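Local atomic coordinates of odorant binding protein 4 (PDB entry 6JPM), a protein that probably binds small odorant molecules, as a secreted, mainly helical member of the insect pheromone- and general-odorant-binding protein family. Residues A5-T10 with T73-Y78; K16-K21 with L51-I56; K55-G60 with Y102-C107; L62-V67 with K84-C89; Q79-K84 with L110-M115. All coordinates share one frame; numbering follows the deposited sequence.

Contact 1 of 5, residues A5-T10 with T73-Y78; sequences AQMAST and TLPKKY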
# COMPACT_ATOMS: atom_id res chain seq x y z
N ALA A 5 0.62 -12.47 11.78
CA ALA A 5 1.86 -13.09 11.33
C ALA A 5 1.80 -13.46 9.86
O ALA A 5 2.80 -13.34 9.14
CB ALA A 5 2.16 -14.32 12.18
N GLN A 6 0.64 -13.92 9.39
CA GLN A 6 0.48 -14.20 7.97
C GLN A 6 0.54 -12.93 7.14
O GLN A 6 1.06 -12.93 6.03
CB GLN A 6 -0.83 -14.94 7.71
CG GLN A 6 -0.89 -16.35 8.28
CD GLN A 6 -2.32 -16.82 8.45
OE1 GLN A 6 -3.14 -16.13 9.04
NE2 GLN A 6 -2.62 -18.00 7.91
N MET A 7 -0.00 -11.83 7.69
CA MET A 7 0.06 -10.54 7.02
C MET A 7 1.51 -10.05 6.89
O MET A 7 1.93 -9.60 5.82
CB MET A 7 -0.77 -9.51 7.79
CG MET A 7 -2.04 -9.10 7.11
SD MET A 7 -2.86 -7.81 8.07
CE MET A 7 -1.64 -6.50 8.01
N ALA A 8 2.28 -10.13 7.97
CA ALA A 8 3.68 -9.71 7.90
C ALA A 8 4.47 -10.62 6.97
O ALA A 8 5.35 -10.16 6.25
CB ALA A 8 4.30 -9.68 9.29
N SER A 9 4.15 -11.92 6.97
CA SER A 9 4.86 -12.85 6.10
C SER A 9 4.53 -12.61 4.64
O SER A 9 5.42 -12.58 3.78
CB SER A 9 4.53 -14.30 6.50
OG SER A 9 4.91 -15.22 5.49
N THR A 10 3.25 -12.43 4.32
CA THR A 10 2.89 -12.12 2.94
C THR A 10 3.45 -10.76 2.52
O THR A 10 3.89 -10.59 1.38
CB THR A 10 1.37 -12.17 2.79
OG1 THR A 10 0.93 -13.53 2.92
CG2 THR A 10 0.96 -11.67 1.44
N THR A 73 -10.76 -10.35 5.23
CA THR A 73 -9.56 -11.12 5.55
C THR A 73 -8.64 -10.40 6.52
O THR A 73 -7.65 -10.99 6.97
CB THR A 73 -8.78 -11.46 4.28
OG1 THR A 73 -8.44 -10.26 3.59
CG2 THR A 73 -9.61 -12.36 3.38
N LEU A 74 -8.93 -9.14 6.86
CA LEU A 74 -8.07 -8.36 7.73
C LEU A 74 -8.27 -8.78 9.19
O LEU A 74 -9.40 -9.08 9.60
CB LEU A 74 -8.37 -6.87 7.60
CG LEU A 74 -7.94 -6.14 6.33
CD1 LEU A 74 -8.39 -4.69 6.40
CD2 LEU A 74 -6.44 -6.23 6.16
N PRO A 75 -7.20 -8.82 9.98
CA PRO A 75 -7.37 -8.92 11.43
C PRO A 75 -8.26 -7.79 11.92
O PRO A 75 -8.16 -6.65 11.44
CB PRO A 75 -5.94 -8.80 11.97
CG PRO A 75 -5.06 -9.22 10.84
CD PRO A 75 -5.78 -8.79 9.59
N LYS A 76 -9.15 -8.11 12.87
CA LYS A 76 -10.14 -7.13 13.31
C LYS A 76 -9.48 -5.86 13.83
O LYS A 76 -10.08 -4.78 13.75
CB LYS A 76 -11.03 -7.74 14.39
CG LYS A 76 -10.29 -8.27 15.61
CD LYS A 76 -11.11 -8.06 16.89
CE LYS A 76 -12.49 -8.69 16.79
NZ LYS A 76 -12.45 -10.18 16.74
N LYS A 77 -8.26 -5.94 14.30
CA LYS A 77 -7.64 -4.69 14.80
C LYS A 77 -7.35 -3.72 13.65
O LYS A 77 -7.18 -2.57 13.93
CB LYS A 77 -6.41 -4.99 15.64
CG LYS A 77 -5.25 -5.66 14.93
CD LYS A 77 -4.04 -4.75 14.84
CE LYS A 77 -3.01 -4.96 15.93
NZ LYS A 77 -1.71 -5.38 15.35
N TYR A 78 -7.37 -4.20 12.41
CA TYR A 78 -7.06 -3.34 11.25
C TYR A 78 -8.35 -3.01 10.51
O TYR A 78 -8.39 -1.99 9.87
CB TYR A 78 -6.08 -4.05 10.31
CG TYR A 78 -4.65 -4.05 10.77
CD1 TYR A 78 -3.95 -2.88 10.89
CD2 TYR A 78 -4.00 -5.21 11.12
CE1 TYR A 78 -2.65 -2.85 11.32
CE2 TYR A 78 -2.69 -5.21 11.55
CZ TYR A 78 -2.01 -4.03 11.65
OH TYR A 78 -0.72 -3.98 12.07
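A Met-aromatic and apolar contact joins Met7, on helix 4-22, to Leu74, Pro75 and Tyr78, where the loop after helix 64-70 runs into helix 76-89. Of 5-10, Met7 is the one residue that touches 73-78, through its sulfur and terminal methyl. Met7 SD lies 3.4 Å from Pro75 CD, with CG of the same ring a little farther off, and Leu74 CD2 stands more loosely at 4.4 Å from Met7 SD. The chain of Met7 is extended as far as the sulfur and then bends (chi3 63°), which carries Met7 CE to 3.9 Å from Tyr78 CE2. Met7 SD sits 4.9 Å from the centroid of the Tyr78 ring, 45° off its normal. Lys77 CD lies over one face of that ring, and Phe117, from the C-terminal tail, meets Tyr78 edge-to-face and also touches Met7 and Leu74. Nearby, Lys77 and Glu4 form a salt bridge. Trimming Met7 to an alanine would probably leave the Pro75 ring and the CE2 side of Tyr78 without their partner and open a gap between the two segments. The contact itself rests on dispersion and sulfur-aromatic attraction, which set no strict direction.

Contact 2 of 5, residues K16-K21 with L51-I56; sequences KMCQPK and LETMKI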
# COMPACT_ATOMS: atom_id res chain seq x y z
N LYS A 16 10.02 -8.79 -1.30
CA LYS A 16 11.08 -9.55 -1.96
C LYS A 16 10.88 -9.61 -3.46
O LYS A 16 11.85 -9.63 -4.22
CB LYS A 16 11.13 -10.98 -1.40
CG LYS A 16 11.73 -11.12 -0.03
CD LYS A 16 11.71 -12.59 0.37
CE LYS A 16 12.36 -12.85 1.71
NZ LYS A 16 12.05 -14.24 2.15
N MET A 17 9.63 -9.63 -3.92
CA MET A 17 9.42 -9.60 -5.36
C MET A 17 9.52 -8.19 -5.93
O MET A 17 10.15 -7.97 -6.97
CB MET A 17 8.06 -10.21 -5.68
CG MET A 17 7.63 -9.91 -7.10
SD MET A 17 5.87 -10.17 -7.29
CE MET A 17 5.24 -8.99 -6.11
N CYS A 18 8.91 -7.20 -5.26
CA CYS A 18 8.78 -5.87 -5.86
C CYS A 18 10.03 -5.01 -5.72
O CYS A 18 10.24 -4.11 -6.55
CB CYS A 18 7.61 -5.13 -5.23
SG CYS A 18 6.03 -5.74 -5.87
N GLN A 19 10.84 -5.21 -4.68
CA GLN A 19 12.02 -4.35 -4.55
C GLN A 19 13.02 -4.59 -5.67
O GLN A 19 13.43 -3.60 -6.31
CB GLN A 19 12.64 -4.51 -3.16
CG GLN A 19 13.99 -3.77 -3.01
CD GLN A 19 14.49 -3.71 -1.56
OE1 GLN A 19 14.19 -4.59 -0.75
NE2 GLN A 19 15.26 -2.68 -1.24
N PRO A 20 13.44 -5.82 -5.99
CA PRO A 20 14.37 -6.01 -7.12
C PRO A 20 13.79 -5.58 -8.45
O PRO A 20 14.55 -5.23 -9.36
CB PRO A 20 14.64 -7.52 -7.13
CG PRO A 20 14.11 -8.05 -5.88
CD PRO A 20 13.10 -7.10 -5.34
N LYS A 21 12.47 -5.62 -8.62
CA LYS A 21 11.87 -5.23 -9.89
C LYS A 21 11.93 -3.74 -10.12
O LYS A 21 11.98 -3.30 -11.27
CB LYS A 21 10.43 -5.73 -9.93
CG LYS A 21 9.74 -5.58 -11.26
CD LYS A 21 8.30 -6.11 -11.20
CE LYS A 21 8.24 -7.54 -10.66
NZ LYS A 21 6.85 -8.08 -10.64
N LEU A 51 0.84 -2.54 -4.62
CA LEU A 51 -0.62 -2.45 -4.65
C LEU A 51 -1.21 -3.17 -5.85
O LEU A 51 -2.33 -3.66 -5.78
CB LEU A 51 -1.05 -0.98 -4.62
CG LEU A 51 -0.82 -0.31 -3.26
CD1 LEU A 51 -0.74 1.20 -3.42
CD2 LEU A 51 -1.95 -0.72 -2.27
N GLU A 52 -0.48 -3.27 -6.97
CA GLU A 52 -0.93 -4.16 -8.03
C GLU A 52 -0.91 -5.62 -7.57
O GLU A 52 -1.85 -6.37 -7.81
CB GLU A 52 -0.07 -4.00 -9.28
CG GLU A 52 -0.46 -2.83 -10.19
CD GLU A 52 0.35 -2.81 -11.48
OE1 GLU A 52 1.26 -3.66 -11.61
OE2 GLU A 52 0.10 -1.95 -12.35
N THR A 53 0.16 -6.01 -6.88
CA THR A 53 0.26 -7.38 -6.38
C THR A 53 -0.84 -7.69 -5.37
O THR A 53 -1.35 -8.82 -5.35
CB THR A 53 1.64 -7.61 -5.77
OG1 THR A 53 2.62 -7.39 -6.78
CG2 THR A 53 1.78 -9.02 -5.21
N MET A 54 -1.23 -6.72 -4.56
CA MET A 54 -2.37 -6.90 -3.66
C MET A 54 -3.71 -6.83 -4.39
O MET A 54 -4.74 -7.07 -3.75
CB MET A 54 -2.36 -5.84 -2.56
CG MET A 54 -1.16 -5.94 -1.61
SD MET A 54 -1.04 -4.46 -0.58
CE MET A 54 -2.36 -4.76 0.61
N LYS A 55 -3.71 -6.49 -5.68
CA LYS A 55 -4.90 -6.31 -6.52
C LYS A 55 -5.74 -5.11 -6.10
O LYS A 55 -6.86 -4.95 -6.59
CB LYS A 55 -5.76 -7.58 -6.55
CG LYS A 55 -5.06 -8.72 -7.28
CD LYS A 55 -5.83 -10.03 -7.17
CE LYS A 55 -5.66 -10.66 -5.80
NZ LYS A 55 -6.14 -12.07 -5.79
N ILE A 56 -5.22 -4.25 -5.23
CA ILE A 56 -5.91 -3.04 -4.80
C ILE A 56 -5.84 -1.96 -5.87
O ILE A 56 -6.77 -1.16 -6.02
CB ILE A 56 -5.31 -2.57 -3.45
CG1 ILE A 56 -5.57 -3.62 -2.37
CG2 ILE A 56 -5.87 -1.21 -3.04
CD1 ILE A 56 -7.06 -3.80 -2.02
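Thr53 is the residue of 51-56 that meets helix 4-22, through Met17 and Cys18. Before it in the last turns of helix 41-53, Leu51 turns to other partners, packing on Ala101 and Phe104 of helix 99-111. At Thr53 the side chains of Met17 and threonine reach for each other tip to tip. Met17 leaves its helix with CG anti to the backbone N (chi1 166°) and bends at the sulfur, so that Met17 CE comes 3.1 Å from Thr53 OG1 and 3.6 Å from Thr53 CG2. The first is short for a methyl against an oxygen and marks tight packing; the hydroxyl has its polar partner in Cys49 O, one turn back. Cys18 SG also lies 3.9 Å from Thr53 OG1. Met14, a turn before Met17 on helix 4-22, touches Thr53 as well. Farther on, Lys55 takes a positive phi (67°) and ends the helix in a Schellman motif, with Lys55 N bonded to Glu52 O at 2.8 Å and a weak bond from Ile56 N to Leu51 O at 3.0 Å. Ile56, which follows, packs on Val67 and Gln70 of helix 64-70. Beside this packing the Cys18-Cys49 disulfide ties helix 4-22 to helix 41-53, one of the three disulfides characteristic of the classical insect odorant-binding protein fold.

Contact 3 of 5, residues K55-G60 with Y102-C107; sequences KIIKNG and YNFAKC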
# COMPACT_ATOMS: atom_id res chain seq x y z
N LYS A 55 -3.71 -6.49 -5.68
CA LYS A 55 -4.90 -6.31 -6.52
C LYS A 55 -5.74 -5.11 -6.10
O LYS A 55 -6.86 -4.95 -6.59
CB LYS A 55 -5.76 -7.58 -6.55
CG LYS A 55 -5.06 -8.72 -7.28
CD LYS A 55 -5.83 -10.03 -7.17
CE LYS A 55 -5.66 -10.66 -5.80
NZ LYS A 55 -6.14 -12.07 -5.79
N ILE A 56 -5.22 -4.25 -5.23
CA ILE A 56 -5.91 -3.04 -4.80
C ILE A 56 -5.84 -1.96 -5.87
O ILE A 56 -6.77 -1.16 -6.02
CB ILE A 56 -5.31 -2.57 -3.45
CG1 ILE A 56 -5.57 -3.62 -2.37
CG2 ILE A 56 -5.87 -1.21 -3.04
CD1 ILE A 56 -7.06 -3.80 -2.02
N ILE A 57 -4.74 -1.89 -6.62
CA ILE A 57 -4.57 -0.94 -7.71
C ILE A 57 -4.54 -1.70 -9.03
O ILE A 57 -3.81 -2.69 -9.17
CB ILE A 57 -3.30 -0.08 -7.54
CG1 ILE A 57 -3.44 0.96 -6.42
CG2 ILE A 57 -2.92 0.59 -8.85
CD1 ILE A 57 -4.43 2.08 -6.71
N LYS A 58 -5.32 -1.24 -10.00
CA LYS A 58 -5.35 -1.87 -11.30
C LYS A 58 -5.35 -0.78 -12.35
O LYS A 58 -6.23 0.08 -12.35
CB LYS A 58 -6.60 -2.77 -11.43
CG LYS A 58 -6.69 -3.55 -12.71
CD LYS A 58 -7.83 -4.56 -12.63
CE LYS A 58 -9.15 -3.90 -12.21
NZ LYS A 58 -9.65 -2.89 -13.19
N ASN A 59 -4.35 -0.79 -13.23
CA ASN A 59 -4.21 0.24 -14.26
C ASN A 59 -4.26 1.63 -13.64
O ASN A 59 -4.94 2.53 -14.14
CB ASN A 59 -5.27 0.11 -15.35
CG ASN A 59 -5.22 -1.23 -16.05
OD1 ASN A 59 -6.13 -2.04 -15.93
ND2 ASN A 59 -4.17 -1.45 -16.82
N GLY A 60 -3.58 1.80 -12.51
CA GLY A 60 -3.50 3.12 -11.91
C GLY A 60 -4.75 3.58 -11.21
O GLY A 60 -4.88 4.76 -10.90
N TYR A 102 1.34 5.42 -5.59
CA TYR A 102 2.17 6.14 -4.64
C TYR A 102 1.35 7.19 -3.88
O TYR A 102 1.41 7.27 -2.65
CB TYR A 102 3.31 6.81 -5.39
CG TYR A 102 4.14 7.77 -4.58
CD1 TYR A 102 5.19 7.31 -3.77
CD2 TYR A 102 3.94 9.14 -4.68
CE1 TYR A 102 5.98 8.20 -3.05
CE2 TYR A 102 4.72 10.04 -3.96
CZ TYR A 102 5.74 9.56 -3.15
OH TYR A 102 6.51 10.46 -2.45
N ASN A 103 0.57 7.99 -4.61
CA ASN A 103 -0.24 9.02 -3.96
C ASN A 103 -1.29 8.40 -3.04
O ASN A 103 -1.53 8.91 -1.94
CB ASN A 103 -0.91 9.92 -5.00
CG ASN A 103 0.07 10.88 -5.64
OD1 ASN A 103 1.02 11.32 -5.00
ND2 ASN A 103 -0.14 11.18 -6.93
N PHE A 104 -1.94 7.34 -3.50
CA PHE A 104 -2.86 6.59 -2.65
C PHE A 104 -2.16 6.10 -1.38
O PHE A 104 -2.70 6.24 -0.28
CB PHE A 104 -3.43 5.41 -3.44
CG PHE A 104 -4.39 4.53 -2.65
CD1 PHE A 104 -5.60 5.03 -2.18
CD2 PHE A 104 -4.08 3.19 -2.42
CE1 PHE A 104 -6.50 4.22 -1.46
CE2 PHE A 104 -4.96 2.38 -1.70
CZ PHE A 104 -6.17 2.90 -1.22
N ALA A 105 -0.94 5.55 -1.51
CA ALA A 105 -0.22 5.03 -0.35
C ALA A 105 0.12 6.14 0.64
O ALA A 105 -0.01 5.95 1.85
CB ALA A 105 1.06 4.32 -0.80
N LYS A 106 0.61 7.28 0.15
CA LYS A 106 0.92 8.39 1.04
C LYS A 106 -0.32 8.79 1.82
O LYS A 106 -0.24 9.10 3.01
CB LYS A 106 1.43 9.61 0.27
CG LYS A 106 2.72 9.43 -0.48
CD LYS A 106 3.30 10.79 -0.84
CE LYS A 106 2.32 11.63 -1.62
NZ LYS A 106 2.92 12.91 -2.09
N CYS A 107 -1.48 8.83 1.15
CA CYS A 107 -2.72 9.19 1.82
C CYS A 107 -3.05 8.19 2.91
O CYS A 107 -3.41 8.57 4.03
CB CYS A 107 -3.86 9.28 0.80
SG CYS A 107 -5.45 9.80 1.54
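Phe104, on helix 99-111, receives Ile56 and Ile57 from the short segment that follows helix 41-53. All three side chains are buried. The phenylalanine holds CG anti to its own nitrogen (chi1 179°), which swings the ring out from the helix to the two isoleucines. Ile56 offers its branch methyl: Ile56 CG2 is 3.9 Å from Phe104 CE2, and the two side chains cross at about a right angle. With chi1 at -64°, Ile56 has CG2 opposite the backbone N and CG1 beside it, so one branch is spent on the ring while the other leads elsewhere, to Val67. Ile57 instead sends in the end of its longer branch, Ile57 CD1 reaching 4.4 Å from Phe104 CD2, a looser touch. Both methyls approach the ring obliquely, one at CE2 and the other at the adjacent CD2. The contact is wholly apolar. Ile57 begins the two-residue strand 57-58, paired antiparallel with strand 61-62, and Leu62 of that partner strand packs on both Ile56 and Phe104. Helix 41-53 adds Leu51 and Asn48 against Ile57, while Val67 and Gln70 of helix 64-70 lie against Ile56, so Ile56 and the start of the hairpin lie among helices 41-53, 64-70 and 99-111.

Contact 4 of 5, residues L62-V67 with K84-C89; sequences LDMSAV and KSIEEC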
# COMPACT_ATOMS: atom_id res chain seq x y z
N LEU A 62 -7.84 2.68 -8.09
CA LEU A 62 -8.31 1.91 -6.92
C LEU A 62 -9.45 0.99 -7.36
O LEU A 62 -10.37 1.45 -7.98
CB LEU A 62 -8.74 2.89 -5.84
CG LEU A 62 -9.27 2.26 -4.56
CD1 LEU A 62 -8.24 1.33 -3.96
CD2 LEU A 62 -9.67 3.32 -3.57
N ASP A 63 -9.31 -0.29 -7.11
CA ASP A 63 -10.35 -1.28 -7.46
C ASP A 63 -11.19 -1.50 -6.22
O ASP A 63 -10.83 -2.33 -5.43
CB ASP A 63 -9.77 -2.58 -8.00
CG ASP A 63 -10.83 -3.59 -8.37
OD1 ASP A 63 -11.95 -3.39 -8.00
OD2 ASP A 63 -10.51 -4.54 -9.04
N MET A 64 -12.27 -0.73 -6.08
CA MET A 64 -13.12 -0.83 -4.90
C MET A 64 -13.71 -2.23 -4.71
O MET A 64 -14.11 -2.57 -3.59
CB MET A 64 -14.25 0.20 -4.98
CG MET A 64 -13.80 1.63 -4.70
SD MET A 64 -12.94 1.88 -3.12
CE MET A 64 -14.03 1.05 -1.97
N SER A 65 -13.75 -3.05 -5.76
CA SER A 65 -14.21 -4.43 -5.61
C SER A 65 -13.20 -5.26 -4.83
O SER A 65 -13.56 -5.96 -3.87
CB SER A 65 -14.47 -5.06 -6.97
OG SER A 65 -15.41 -4.30 -7.71
N ALA A 66 -11.93 -5.21 -5.23
CA ALA A 66 -10.88 -5.90 -4.49
C ALA A 66 -10.82 -5.41 -3.05
O ALA A 66 -10.53 -6.19 -2.13
CB ALA A 66 -9.53 -5.71 -5.18
N VAL A 67 -11.05 -4.12 -2.83
CA VAL A 67 -11.03 -3.59 -1.47
C VAL A 67 -12.09 -4.28 -0.62
O VAL A 67 -11.84 -4.64 0.54
CB VAL A 67 -11.21 -2.06 -1.49
CG1 VAL A 67 -11.49 -1.54 -0.09
CG2 VAL A 67 -9.99 -1.39 -2.07
N LYS A 84 -11.85 3.38 7.46
CA LYS A 84 -11.76 4.84 7.58
C LYS A 84 -10.72 5.39 6.60
O LYS A 84 -10.95 6.42 6.03
CB LYS A 84 -11.35 5.24 8.99
CG LYS A 84 -12.43 5.16 10.05
CD LYS A 84 -12.47 6.37 10.93
CE LYS A 84 -13.65 6.36 11.88
NZ LYS A 84 -13.22 6.49 13.28
N SER A 85 -9.58 4.71 6.49
CA SER A 85 -8.53 5.22 5.60
C SER A 85 -8.94 5.13 4.13
O SER A 85 -8.68 6.06 3.36
CB SER A 85 -7.23 4.46 5.87
OG SER A 85 -6.73 4.80 7.15
N ILE A 86 -9.57 4.02 3.72
CA ILE A 86 -10.01 3.90 2.33
C ILE A 86 -11.08 4.94 2.02
O ILE A 86 -11.04 5.58 0.96
CB ILE A 86 -10.51 2.47 2.02
CG1 ILE A 86 -9.39 1.62 1.43
CG2 ILE A 86 -11.67 2.51 1.04
CD1 ILE A 86 -8.59 0.90 2.45
N GLU A 87 -12.04 5.13 2.92
CA GLU A 87 -13.05 6.17 2.72
C GLU A 87 -12.39 7.53 2.54
O GLU A 87 -12.77 8.30 1.65
CB GLU A 87 -14.02 6.21 3.91
CG GLU A 87 -15.00 5.04 3.98
CD GLU A 87 -15.90 5.09 5.21
OE1 GLU A 87 -15.68 5.96 6.09
OE2 GLU A 87 -16.83 4.26 5.30
N GLU A 88 -11.38 7.83 3.35
CA GLU A 88 -10.73 9.13 3.25
C GLU A 88 -9.87 9.23 2.00
O GLU A 88 -9.72 10.32 1.44
CB GLU A 88 -9.90 9.38 4.50
CG GLU A 88 -8.90 10.50 4.37
CD GLU A 88 -8.20 10.81 5.68
OE1 GLU A 88 -7.27 11.62 5.67
OE2 GLU A 88 -8.61 10.23 6.70
N CYS A 89 -9.32 8.11 1.52
CA CYS A 89 -8.31 8.12 0.47
C CYS A 89 -8.79 7.59 -0.87
O CYS A 89 -7.97 7.41 -1.78
CB CYS A 89 -7.08 7.34 0.94
SG CYS A 89 -6.25 8.11 2.37
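Val67 and Ile86 bring their backbones nearest, with CA atoms 8.5 Å apart, where the first turn of helix 64-70 faces the last turns of helix 76-89. Ile86 is the hub on its side, using two different branches. Ile86 CG1 lies 4.1 Å from Val67 CG1, and Ile86 CG2 lies 4.1 Å from Met64 CE. Val67 places CG1 anti to the backbone N (chi1 168°), which brings that methyl to Ile86. Met64 comes from a less direct position: bends at chi2 and chi3 fold the chain so that only its methyl arrives. The helix carrying these two residues opens with an N-cap: Asp63 OD1 accepts from Ser65 N at 2.9 Å, on the anti side and 28° out of the carboxylate plane, and weakly from Ala66 N at 3.3 Å. This gives backbone N-H groups of the first turn an acceptor and fixes the start of the helix from which Met64 and Val67 project. At the far end of the other segment, the disulfide of Cys89 with Cys107 staples helix 76-89 to helix 99-111, another of the three bridges of the odorant-binding protein fold. In both apolar pairs, Met64 with Ile86 and Val67 with Ile86, the side chains slide past each other in opposite directions.

Contact 5 of 5, residues Q79-K84 with L110-M115; sequences QESTKK and LSNPEM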
# COMPACT_ATOMS: atom_id res chain seq x y z
N GLN A 79 -9.39 -3.80 10.72
CA GLN A 79 -10.66 -3.63 9.99
C GLN A 79 -11.21 -2.20 10.07
O GLN A 79 -11.47 -1.62 9.07
CB GLN A 79 -11.69 -4.63 10.49
CG GLN A 79 -12.42 -5.31 9.36
CD GLN A 79 -12.20 -6.80 9.42
OE1 GLN A 79 -11.62 -7.31 10.36
NE2 GLN A 79 -12.66 -7.50 8.40
N GLU A 80 -11.32 -1.65 11.25
CA GLU A 80 -11.93 -0.32 11.38
C GLU A 80 -11.01 0.75 10.81
O GLU A 80 -11.51 1.63 10.13
CB GLU A 80 -12.24 -0.06 12.85
CG GLU A 80 -13.15 1.12 13.03
CD GLU A 80 -14.03 1.04 14.27
OE1 GLU A 80 -14.88 1.92 14.42
OE2 GLU A 80 -13.86 0.09 15.06
N SER A 81 -9.71 0.67 11.10
CA SER A 81 -8.76 1.69 10.63
C SER A 81 -8.66 1.65 9.11
O SER A 81 -8.55 2.69 8.55
CB SER A 81 -7.41 1.57 11.27
OG SER A 81 -6.94 0.26 11.20
N THR A 82 -8.76 0.49 8.51
CA THR A 82 -8.66 0.39 7.04
C THR A 82 -9.87 1.02 6.38
O THR A 82 -9.70 1.78 5.46
CB THR A 82 -8.40 -1.05 6.60
OG1 THR A 82 -7.07 -1.28 7.03
CG2 THR A 82 -8.46 -1.22 5.11
N LYS A 83 -11.06 0.72 6.88
CA LYS A 83 -12.32 1.27 6.33
C LYS A 83 -12.23 2.79 6.34
O LYS A 83 -12.47 3.38 5.33
CB LYS A 83 -13.52 0.75 7.12
CG LYS A 83 -13.72 -0.77 7.12
CD LYS A 83 -15.16 -1.23 7.28
CE LYS A 83 -15.34 -2.49 8.09
NZ LYS A 83 -15.73 -2.23 9.50
N LYS A 84 -11.85 3.38 7.46
CA LYS A 84 -11.76 4.84 7.58
C LYS A 84 -10.72 5.39 6.60
O LYS A 84 -10.95 6.42 6.03
CB LYS A 84 -11.35 5.24 8.99
CG LYS A 84 -12.43 5.16 10.05
CD LYS A 84 -12.47 6.37 10.93
CE LYS A 84 -13.65 6.36 11.88
NZ LYS A 84 -13.22 6.49 13.28
N LEU A 110 -0.82 8.78 5.97
CA LEU A 110 -1.16 10.00 6.71
C LEU A 110 -2.52 9.93 7.39
O LEU A 110 -2.74 10.65 8.37
CB LEU A 110 -1.11 11.20 5.77
CG LEU A 110 0.29 11.53 5.28
CD1 LEU A 110 0.25 12.70 4.30
CD2 LEU A 110 1.19 11.82 6.47
N SER A 111 -3.42 9.11 6.89
CA SER A 111 -4.75 9.02 7.54
C SER A 111 -4.64 8.31 8.89
O SER A 111 -5.46 8.57 9.73
CB SER A 111 -5.75 8.37 6.67
OG SER A 111 -5.72 6.99 6.82
N ASN A 112 -3.63 7.48 9.07
CA ASN A 112 -3.47 6.67 10.31
C ASN A 112 -2.07 6.07 10.33
O ASN A 112 -1.94 4.93 10.05
CB ASN A 112 -4.53 5.57 10.39
CG ASN A 112 -4.78 5.10 11.81
OD1 ASN A 112 -4.01 5.40 12.69
ND2 ASN A 112 -5.83 4.35 12.02
N PRO A 113 -1.03 6.82 10.66
CA PRO A 113 0.31 6.30 10.65
C PRO A 113 0.51 5.01 11.45
O PRO A 113 1.14 4.15 10.96
CB PRO A 113 1.15 7.44 11.19
CG PRO A 113 0.35 8.64 10.87
CD PRO A 113 -1.09 8.21 11.00
N GLU A 114 -0.14 4.91 12.59
CA GLU A 114 0.06 3.74 13.47
C GLU A 114 -0.52 2.46 12.85
O GLU A 114 0.01 1.45 13.12
CB GLU A 114 -0.57 4.01 14.83
CG GLU A 114 -0.31 2.94 15.87
CD GLU A 114 1.13 2.76 16.33
OE1 GLU A 114 1.40 1.77 17.00
OE2 GLU A 114 1.96 3.61 16.02
N MET A 115 -1.59 2.56 12.08
CA MET A 115 -2.26 1.36 11.54
C MET A 115 -1.86 1.06 10.09
O MET A 115 -2.43 0.23 9.48
CB MET A 115 -3.78 1.50 11.67
CG MET A 115 -4.23 1.87 13.06
SD MET A 115 -3.65 0.73 14.29
CE MET A 115 -4.45 -0.76 13.74
O HOH W 1 -5.32 0.44 9.05
O HOH W 2 -8.09 5.30 9.93
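Ser81 fits against Met115 and Asn112, bringing helix 76-89 up to the chain that leaves helix 99-111 and heads for the C terminus. The close part is small. Ser81 OG lies 3.4 Å from Met115 CB, and Ser81 CB is 3.3 Å from Asn112 ND2. Met115 is bent at both chi2 and chi3, so the side chain curls back and Met115 CE also comes to 3.7 Å from Ser81 OG: the serine hydroxyl is hemmed by CB, CG and CE of one methionine. These are van der Waals touches, not polar bonds; OG donates to Tyr78 O, about one turn back in its own helix, and also accepts from a water. The hydroxyl is put there by a chi1 of 50°, which sets OG between the backbone N and the carbonyl carbon. In the classical odorant-binding protein fold, the segment after the last helix is a C-terminal tail, and 112-115 begins that tail, with Met115 N bonded to Asn112 O in a turn. The whole contact lies at the surface, and its looser part is bridged by water. One water donates to Ser81 OG at 2.7 Å and to Met115 O at 2.9 Å, and also hydrogen-bonds Thr82 OG1. A second donates to Ser81 O at 3.0 Å and accepts from Asn112 ND2 at 3.2 Å, so the amide of Asn112 touches Ser81 CB and also reaches the Ser81 carbonyl through water. Asn112 packs on Ser85 as well, one turn farther along helix 76-89.

How the contacts relate
Three contacts lie on helix 76-89: contact 1 at its start, contact 5 in its middle and contact 4 at its end, the last two sharing Lys84. Contacts 1 and 2 both use helix 4-22, with centres about 17 Å apart. Contacts 2 and 3 share Lys55 and Ile56, and contacts 3 and 4, about 10 Å apart between centres, are joined by the Cys89-Cys107 disulfide. Contacts 3 and 5 both draw on helix 99-111. Contact 1 lies across the chain's centre from contact 3, as contact 2 does from contact 5. Along the chain, contact 2 falls within the span of contact 1, and contacts 1 and 3 alternate, so segments far apart in the sequence are interleaved in one compact, mainly helical domain.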